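Local atomic coordinates of FAD-binding PCMH-type domain-containing protein (Gibberella zeae, PDB entry 6YJO), a protein that binds FAD through two covalent links and is probably an oxygen-dependent oxidoreductase that acts on oligosaccharides. Residues A[204-207]-A[208-211]; A[397-400]-A[401-404]; A[482-485]-A[486-490]. All blocks are in the same frame, centred on the assembly; numbering follows the deposited sequence.

Contact 1 of 3, residues A[204-207]-A[208-211]; sequences YAAD and WEYY. With NAG (2-acetamido-2-deoxy-beta-D-glucopyranose), chain B.
Glu209 folds its carboxylate back towards Tyr204 and Ala206 of the strand, because its chain is bent at chi2 (95°). Its OE1 sits 3.6 Å from Ala206 CB. Its OE2 reaches the edge of the Tyr204 ring, 4.0 Å from Tyr204 CD2, with the two planes 61° apart. The backbone bond belongs to the next residue: Tyr210 N donates to Ala206 O at 2.8 Å. The Tyr210 ring turns its edge to the strand, with CD2 3.5 Å from Tyr204 O. On another side of the same ring, CE1 lies 3.3 Å from O7 of an N-acetylglucosamine. Tyr210 stands at the N-cap position of helix 211-220, and its O accepts a hydrogen bond from Thr214 OG1. Tyr211 also meets a carbonyl in the plane of its ring, with CD1 3.2 Å from Asp207 O. The Asp207 carboxylate is held from outside, by a salt bridge to Arg218 and a hydrogen bond from Asn407. The bond from residue 210 back to 206 closes an alpha-turn, which joins strand 202-206 to helix 211-220.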
loop_
_atom_site.group_PDB
_atom_site.type_symbol
_atom_site.label_atom_id
_atom_site.label_comp_id
_atom_site.label_asym_id
_atom_site.label_seq_id
_atom_site.Cartn_x
_atom_site.Cartn_y
_atom_site.Cartn_z
ATOM N N TYR A 204 -21.910 9.633 -0.819
ATOM C CA TYR A 204 -21.629 8.264 -0.407
ATOM C C TYR A 204 -21.509 7.436 -1.679
ATOM O O TYR A 204 -22.490 7.267 -2.410
ATOM C CB TYR A 204 -22.703 7.694 0.516
ATOM C CG TYR A 204 -22.387 6.265 0.892
ATOM C CD1 TYR A 204 -21.329 5.973 1.741
ATOM C CD2 TYR A 204 -23.115 5.209 0.364
ATOM C CE1 TYR A 204 -21.016 4.674 2.073
ATOM C CE2 TYR A 204 -22.810 3.902 0.689
ATOM C CZ TYR A 204 -21.756 3.639 1.544
ATOM O OH TYR A 204 -21.448 2.341 1.876
ATOM N N ALA A 205 -20.305 6.933 -1.944
ATOM C CA ALA A 205 -19.996 6.220 -3.176
ATOM C C ALA A 205 -20.070 4.720 -2.928
ATOM O O ALA A 205 -19.347 4.194 -2.073
ATOM C CB ALA A 205 -18.612 6.618 -3.687
ATOM N N ALA A 206 -20.942 4.038 -3.667
ATOM C CA ALA A 206 -21.038 2.587 -3.605
ATOM C C ALA A 206 -21.408 2.074 -4.990
ATOM O O ALA A 206 -21.772 2.843 -5.883
ATOM C CB ALA A 206 -22.046 2.134 -2.537
ATOM N N ASP A 207 -21.304 0.754 -5.164
ATOM C CA ASP A 207 -21.464 0.171 -6.493
ATOM C C ASP A 207 -22.792 0.568 -7.126
ATOM O O ASP A 207 -22.851 0.850 -8.328
ATOM C CB ASP A 207 -21.342 -1.351 -6.415
ATOM C CG ASP A 207 -19.912 -1.831 -6.576
ATOM O OD1 ASP A 207 -19.061 -1.039 -7.038
ATOM O OD2 ASP A 207 -19.633 -3.003 -6.252
ATOM N N TRP A 208 -23.865 0.609 -6.337
ATOM C CA TRP A 208 -25.181 0.893 -6.904
ATOM C C TRP A 208 -25.298 2.356 -7.315
ATOM O O TRP A 208 -25.606 2.668 -8.471
ATOM C CB TRP A 208 -26.276 0.529 -5.901
ATOM C CG TRP A 208 -27.630 0.385 -6.532
ATOM C CD1 TRP A 208 -28.635 1.311 -6.546
ATOM C CD2 TRP A 208 -28.123 -0.755 -7.245
ATOM N NE1 TRP A 208 -29.725 0.816 -7.222
ATOM C CE2 TRP A 208 -29.436 -0.450 -7.661
ATOM C CE3 TRP A 208 -27.584 -2.004 -7.570
ATOM C CZ2 TRP A 208 -30.217 -1.353 -8.385
ATOM C CZ3 TRP A 208 -28.360 -2.896 -8.288
ATOM C CH2 TRP A 208 -29.661 -2.567 -8.688
ATOM N N GLU A 209 -25.051 3.273 -6.379
ATOM C CA GLU A 209 -25.303 4.682 -6.642
ATOM C C GLU A 209 -24.252 5.303 -7.556
ATOM O O GLU A 209 -24.562 6.250 -8.288
ATOM C CB GLU A 209 -25.365 5.459 -5.325
ATOM C CG GLU A 209 -26.434 4.974 -4.351
ATOM C CD GLU A 209 -25.897 3.984 -3.336
ATOM O OE1 GLU A 209 -25.292 2.970 -3.746
ATOM O OE2 GLU A 209 -26.075 4.225 -2.123
ATOM N N TYR A 210 -23.012 4.794 -7.537
ATOM C CA TYR A 210 -21.913 5.427 -8.268
ATOM C C TYR A 210 -20.913 4.335 -8.670
ATOM O O TYR A 210 -19.830 4.192 -8.097
ATOM C CB TYR A 210 -21.249 6.523 -7.434
ATOM C CG TYR A 210 -22.161 7.696 -7.133
ATOM C CD1 TYR A 210 -22.449 8.646 -8.108
ATOM C CD2 TYR A 210 -22.731 7.854 -5.877
ATOM C CE1 TYR A 210 -23.280 9.717 -7.841
ATOM C CE2 TYR A 210 -23.563 8.922 -5.601
ATOM C CZ TYR A 210 -23.834 9.851 -6.590
ATOM O OH TYR A 210 -24.664 10.920 -6.328
ATOM N N TYR A 211 -21.283 3.571 -9.701
ATOM C CA TYR A 211 -20.514 2.384 -10.074
ATOM C C TYR A 211 -19.091 2.742 -10.493
ATOM O O TYR A 211 -18.127 2.091 -10.075
ATOM C CB TYR A 211 -21.232 1.636 -11.200
ATOM C CG TYR A 211 -20.763 0.208 -11.397
ATOM C CD1 TYR A 211 -21.197 -0.806 -10.554
ATOM C CD2 TYR A 211 -19.896 -0.127 -12.430
ATOM C CE1 TYR A 211 -20.775 -2.114 -10.726
ATOM C CE2 TYR A 211 -19.472 -1.433 -12.614
ATOM C CZ TYR A 211 -19.915 -2.422 -11.757
ATOM O OH TYR A 211 -19.498 -3.726 -11.924
HETATM C C1 NAG B . -22.907 14.829 -10.748
HETATM C C2 NAG B . -23.257 13.340 -10.552
HETATM C C3 NAG B . -24.113 12.816 -11.707
HETATM C C4 NAG B . -25.330 13.709 -11.899
HETATM C C5 NAG B . -24.863 15.130 -12.165
HETATM C C6 NAG B . -26.006 16.104 -12.331
HETATM C C7 NAG B . -21.475 12.300 -9.219
HETATM C C8 NAG B . -20.237 11.457 -9.252
HETATM N N2 NAG B . -22.054 12.538 -10.402
HETATM O O3 NAG B . -24.524 11.491 -11.387
HETATM O O4 NAG B . -26.228 13.256 -12.910
HETATM O O5 NAG B . -24.102 15.584 -11.036
HETATM O O6 NAG B . -26.451 16.585 -11.070
HETATM O O7 NAG B . -21.931 12.744 -8.168
#

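Contact 2 of 3, residues A[397-400]-A[401-404]; sequences AKTL and FTDL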
loop_
_atom_site.group_PDB
_atom_site.type_symbol
_atom_site.label_atom_id
_atom_site.label_comp_id
_atom_site.label_asym_id
_atom_site.label_seq_id
_atom_site.Cartn_x
_atom_site.Cartn_y
_atom_site.Cartn_z
ATOM N N ALA A 397 -11.075 -12.113 -7.118
ATOM C CA ALA A 397 -11.912 -11.367 -6.190
ATOM C C ALA A 397 -13.240 -11.011 -6.848
ATOM O O ALA A 397 -13.312 -10.749 -8.052
ATOM C CB ALA A 397 -11.190 -10.100 -5.725
ATOM N N LYS A 398 -14.296 -11.002 -6.043
ATOM C CA LYS A 398 -15.659 -10.859 -6.523
ATOM C C LYS A 398 -16.320 -9.648 -5.879
ATOM O O LYS A 398 -15.888 -9.161 -4.830
ATOM C CB LYS A 398 -16.494 -12.108 -6.203
ATOM C CG LYS A 398 -15.914 -13.420 -6.700
ATOM C CD LYS A 398 -15.913 -13.501 -8.220
ATOM C CE LYS A 398 -15.461 -14.874 -8.706
ATOM N NZ LYS A 398 -14.665 -14.777 -9.962
ATOM N N THR A 399 -17.387 -9.173 -6.517
ATOM C CA THR A 399 -18.281 -8.237 -5.853
ATOM C C THR A 399 -18.874 -8.906 -4.620
ATOM O O THR A 399 -19.309 -10.060 -4.674
ATOM C CB THR A 399 -19.391 -7.782 -6.803
ATOM O OG1 THR A 399 -18.830 -6.963 -7.840
ATOM C CG2 THR A 399 -20.441 -6.983 -6.045
ATOM N N LEU A 400 -18.881 -8.182 -3.506
ATOM C CA LEU A 400 -19.259 -8.784 -2.238
ATOM C C LEU A 400 -20.666 -9.369 -2.310
ATOM O O LEU A 400 -21.558 -8.828 -2.971
ATOM C CB LEU A 400 -19.152 -7.751 -1.115
ATOM C CG LEU A 400 -17.707 -7.287 -0.904
ATOM C CD1 LEU A 400 -17.567 -6.324 0.264
ATOM C CD2 LEU A 400 -16.797 -8.491 -0.713
ATOM N N PHE A 401 -20.851 -10.501 -1.626
ATOM C CA PHE A 401 -22.130 -11.207 -1.586
ATOM C C PHE A 401 -22.582 -11.634 -2.979
ATOM O O PHE A 401 -23.781 -11.744 -3.250
ATOM C CB PHE A 401 -23.211 -10.362 -0.905
ATOM C CG PHE A 401 -22.881 -9.989 0.512
ATOM C CD1 PHE A 401 -22.729 -10.965 1.481
ATOM C CD2 PHE A 401 -22.732 -8.660 0.875
ATOM C CE1 PHE A 401 -22.424 -10.625 2.784
ATOM C CE2 PHE A 401 -22.433 -8.312 2.177
ATOM C CZ PHE A 401 -22.278 -9.296 3.134
ATOM N N THR A 402 -21.622 -11.898 -3.864
ATOM C CA THR A 402 -21.910 -12.226 -5.252
ATOM C C THR A 402 -20.875 -13.226 -5.751
ATOM O O THR A 402 -19.818 -13.413 -5.142
ATOM C CB THR A 402 -21.913 -10.960 -6.127
ATOM O OG1 THR A 402 -22.964 -10.088 -5.699
ATOM C CG2 THR A 402 -22.134 -11.304 -7.581
ATOM N N ASP A 403 -21.200 -13.883 -6.867
ATOM C CA ASP A 403 -20.263 -14.739 -7.584
ATOM C C ASP A 403 -19.766 -14.094 -8.873
ATOM O O ASP A 403 -19.236 -14.787 -9.747
ATOM C CB ASP A 403 -20.899 -16.100 -7.885
ATOM C CG ASP A 403 -20.781 -17.076 -6.721
ATOM O OD1 ASP A 403 -20.457 -16.630 -5.597
ATOM O OD2 ASP A 403 -21.000 -18.291 -6.930
ATOM N N LEU A 404 -19.939 -12.746 -9.015
ATOM C CA LEU A 404 -19.543 -11.923 -10.147
ATOM C C LEU A 404 -18.263 -11.157 -9.824
ATOM O O LEU A 404 -17.984 -10.864 -8.654
ATOM C CB LEU A 404 -20.651 -10.930 -10.516
ATOM C CG LEU A 404 -22.073 -11.477 -10.690
ATOM C CD1 LEU A 404 -23.065 -10.344 -10.963
ATOM C CD2 LEU A 404 -22.140 -12.539 -11.783
#
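Thr399 and Thr402 lie side by side with their side chains pointing the same way. Their first torsions are similar: both have the methyl anti to the backbone N and the hydroxyl beside it. Across the gap Thr399 CG2 lies 4.0 Å from Thr402 OG1. Thr402 CB lies 3.1 Å from Thr399 O. The Thr399 hydroxyl has its polar partner just after Leu404, in a hydrogen bond with Pro405 O. Lys398 runs alongside the end of the loop. Its CB sits 3.1 Å from Leu404 O, and its chain bends at chi2 so that CD stays 3.4 Å from the same Leu404 O. The threonines are the first and last residues of a type II beta turn, with Leu400 and Phe401 at its corners. Phe401 takes a positive phi (60°), as the third position of such a turn requires. Leu404 O closes a wider loop round this turn by accepting from Thr399 N at 2.8 Å. The donor is tilted 20° from the carbonyl plane. One step further out, the backbones of Ala397 and Ile406 are also hydrogen-bonded. The whole lies at the surface, in the long connection between strands 380-386 and 417-423. At the turn's crest the two apolar side chains are loosely paired, with Leu400 CB 4.2 Å from Phe401 CD2. Both side chains also touch Gln233 of strand 226-236.

Contact 3 of 3, residues A[482-485]-A[486-490]; sequences LKKL and KAELD. With NAG (2-acetamido-2-deoxy-beta-D-glucopyranose), chain C.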
loop_
_atom_site.group_PDB
_atom_site.type_symbol
_atom_site.label_atom_id
_atom_site.label_comp_id
_atom_site.label_asym_id
_atom_site.label_seq_id
_atom_site.Cartn_x
_atom_site.Cartn_y
_atom_site.Cartn_z
ATOM N N LEU A 482 -10.059 5.754 -16.206
ATOM C CA LEU A 482 -9.674 6.624 -15.099
ATOM C C LEU A 482 -9.535 8.071 -15.563
ATOM O O LEU A 482 -10.037 8.997 -14.913
ATOM C CB LEU A 482 -8.363 6.133 -14.479
ATOM C CG LEU A 482 -8.415 4.878 -13.605
ATOM C CD1 LEU A 482 -7.021 4.281 -13.429
ATOM C CD2 LEU A 482 -9.020 5.192 -12.244
ATOM N N LYS A 483 -8.846 8.288 -16.687
ATOM C CA LYS A 483 -8.700 9.642 -17.211
ATOM C C LYS A 483 -10.048 10.221 -17.626
ATOM O O LYS A 483 -10.294 11.422 -17.463
ATOM C CB LYS A 483 -7.733 9.641 -18.390
ATOM C CG LYS A 483 -6.290 9.370 -18.010
ATOM C CD LYS A 483 -5.447 9.066 -19.238
ATOM C CE LYS A 483 -4.378 10.121 -19.469
ATOM N NZ LYS A 483 -4.944 11.490 -19.638
ATOM N N LYS A 484 -10.933 9.383 -18.173
ATOM C CA LYS A 484 -12.265 9.861 -18.528
ATOM C C LYS A 484 -13.025 10.301 -17.286
ATOM O O LYS A 484 -13.706 11.333 -17.293
ATOM C CB LYS A 484 -13.040 8.769 -19.265
ATOM C CG LYS A 484 -14.340 9.253 -19.886
ATOM C CD LYS A 484 -15.068 8.138 -20.622
ATOM C CE LYS A 484 -15.927 7.300 -19.691
ATOM N NZ LYS A 484 -17.041 8.085 -19.091
ATOM N N LEU A 485 -12.899 9.535 -16.200
ATOM C CA LEU A 485 -13.607 9.853 -14.965
ATOM C C LEU A 485 -12.976 11.035 -14.240
ATOM O O LEU A 485 -13.683 11.809 -13.587
ATOM C CB LEU A 485 -13.629 8.622 -14.063
ATOM C CG LEU A 485 -14.336 8.731 -12.717
ATOM C CD1 LEU A 485 -15.771 9.202 -12.883
ATOM C CD2 LEU A 485 -14.289 7.378 -12.028
ATOM N N LYS A 486 -11.654 11.185 -14.334
ATOM C CA LYS A 486 -10.998 12.339 -13.731
ATOM C C LYS A 486 -11.511 13.642 -14.338
ATOM O O LYS A 486 -11.701 14.636 -13.626
ATOM C CB LYS A 486 -9.482 12.212 -13.901
ATOM C CG LYS A 486 -8.668 13.405 -13.417
ATOM C CD LYS A 486 -8.435 13.398 -11.915
ATOM C CE LYS A 486 -7.646 14.632 -11.493
ATOM N NZ LYS A 486 -7.307 14.657 -10.045
ATOM N N ALA A 487 -11.755 13.651 -15.651
ATOM C CA ALA A 487 -12.268 14.854 -16.298
ATOM C C ALA A 487 -13.692 15.158 -15.847
ATOM O O ALA A 487 -14.065 16.330 -15.704
ATOM C CB ALA A 487 -12.203 14.701 -17.817
ATOM N N GLU A 488 -14.502 14.118 -15.626
ATOM C CA GLU A 488 -15.842 14.316 -15.084
ATOM C C GLU A 488 -15.793 15.050 -13.751
ATOM O O GLU A 488 -16.476 16.062 -13.553
ATOM C CB GLU A 488 -16.537 12.969 -14.894
ATOM C CG GLU A 488 -17.554 12.590 -15.945
ATOM C CD GLU A 488 -18.607 11.638 -15.389
ATOM O OE1 GLU A 488 -19.511 12.104 -14.659
ATOM O OE2 GLU A 488 -18.517 10.419 -15.654
ATOM N N LEU A 489 -14.976 14.552 -12.823
ATOM C CA LEU A 489 -15.077 14.889 -11.410
ATOM C C LEU A 489 -14.078 15.943 -10.960
ATOM O O LEU A 489 -14.436 16.825 -10.177
ATOM C CB LEU A 489 -14.898 13.619 -10.572
ATOM C CG LEU A 489 -15.879 12.498 -10.939
ATOM C CD1 LEU A 489 -15.610 11.232 -10.137
ATOM C CD2 LEU A 489 -17.321 12.961 -10.757
ATOM N N ASP A 490 -12.833 15.880 -11.423
ATOM C CA ASP A 490 -11.801 16.848 -11.058
ATOM C C ASP A 490 -11.139 17.344 -12.337
ATOM O O ASP A 490 -10.006 16.966 -12.655
ATOM C CB ASP A 490 -10.779 16.225 -10.105
ATOM C CG ASP A 490 -9.903 17.258 -9.424
ATOM O OD1 ASP A 490 -10.257 18.457 -9.454
ATOM O OD2 ASP A 490 -8.859 16.870 -8.856
HETATM C C1 NAG C . -20.090 18.307 -7.903
HETATM C C2 NAG C . -21.540 18.676 -8.200
HETATM C C3 NAG C . -22.375 17.421 -8.457
HETATM C C4 NAG C . -21.718 16.516 -9.493
HETATM C C5 NAG C . -20.256 16.269 -9.137
HETATM C C6 NAG C . -19.512 15.508 -10.208
HETATM C C7 NAG C . -22.795 20.579 -7.285
HETATM C C8 NAG C . -23.304 21.246 -6.042
HETATM N N2 NAG C . -22.104 19.447 -7.104
HETATM O O3 NAG C . -23.667 17.814 -8.909
HETATM O O4 NAG C . -22.366 15.250 -9.483
HETATM O O5 NAG C . -19.571 17.517 -8.962
HETATM O O6 NAG C . -19.077 16.374 -11.248
HETATM O O7 NAG C . -22.997 21.044 -8.403
HETATM O O HOH W 1 -17.953 10.432 -18.235
#
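Leu485 and Leu489 meet one turn apart on the same face of an alpha-helix, an i to i+4 contact at the end of helix 479-489. This helix lies in the berberine-like part of the chain. The two side chains meet through their methyls, Leu485 CD1 and Leu489 CD1, 3.4 Å apart. Leu485 sends CG anti to its N (chi1 -179°), which carries its branch on towards the end of the helix. Leu482 and Leu485 also pack on Ala216 of helix 211-220 and on Phe224, so this face of the helix is buried. Regular backbone bonds run beneath: Lys486 N to Leu482 O at 2.8 Å and Leu489 N to Leu485 O at 3.1 Å. Lys486 and Asp490 form a buried salt bridge, with Lys486 NZ 3.0 Å from Asp490 OD2. The lysine meets this oxygen on its anti side, 31° out of the carboxylate plane. The same NZ also bonds Ser223 O and pairs with Asp493, so several oxygens grip the buried charge. Asp490 in turn receives the backbone N-H groups of Met494 and Phe495. Lys484 and Glu488 lie on the exposed side. Lys484 NZ and Glu488 OE2 are 4.4 Å apart, too far for a salt bridge. A water joins them, accepting from Lys484 NZ and donating to Glu488 OE2. At the last turn the helix meets an N-acetylglucosamine, where Leu489 CD2 lies 3.4 Å from the sugar C6.

In the fold
Contacts 1 and 2 touch directly: Asp207 OD2 of the first is 4.1 Å from Thr399 CG2 of the second, and their centres are 15 Å apart. Contact 3 does not touch either. Its nearest atoms are about 7 Å from contact 1 and about 16 Å from contact 2. Helix 211-220 connects contacts 1 and 3, since Ala205 packs on one part of it and Leu482 and Leu485 on another. Both also border sugars of the protein's own glycan. None of the three forms the FAD pocket. The side chains of Ala205 and Lys486 stay about 12 Å and 10 Å from the cofactor, and contact 2 is remote from the cofactor site and the glycan.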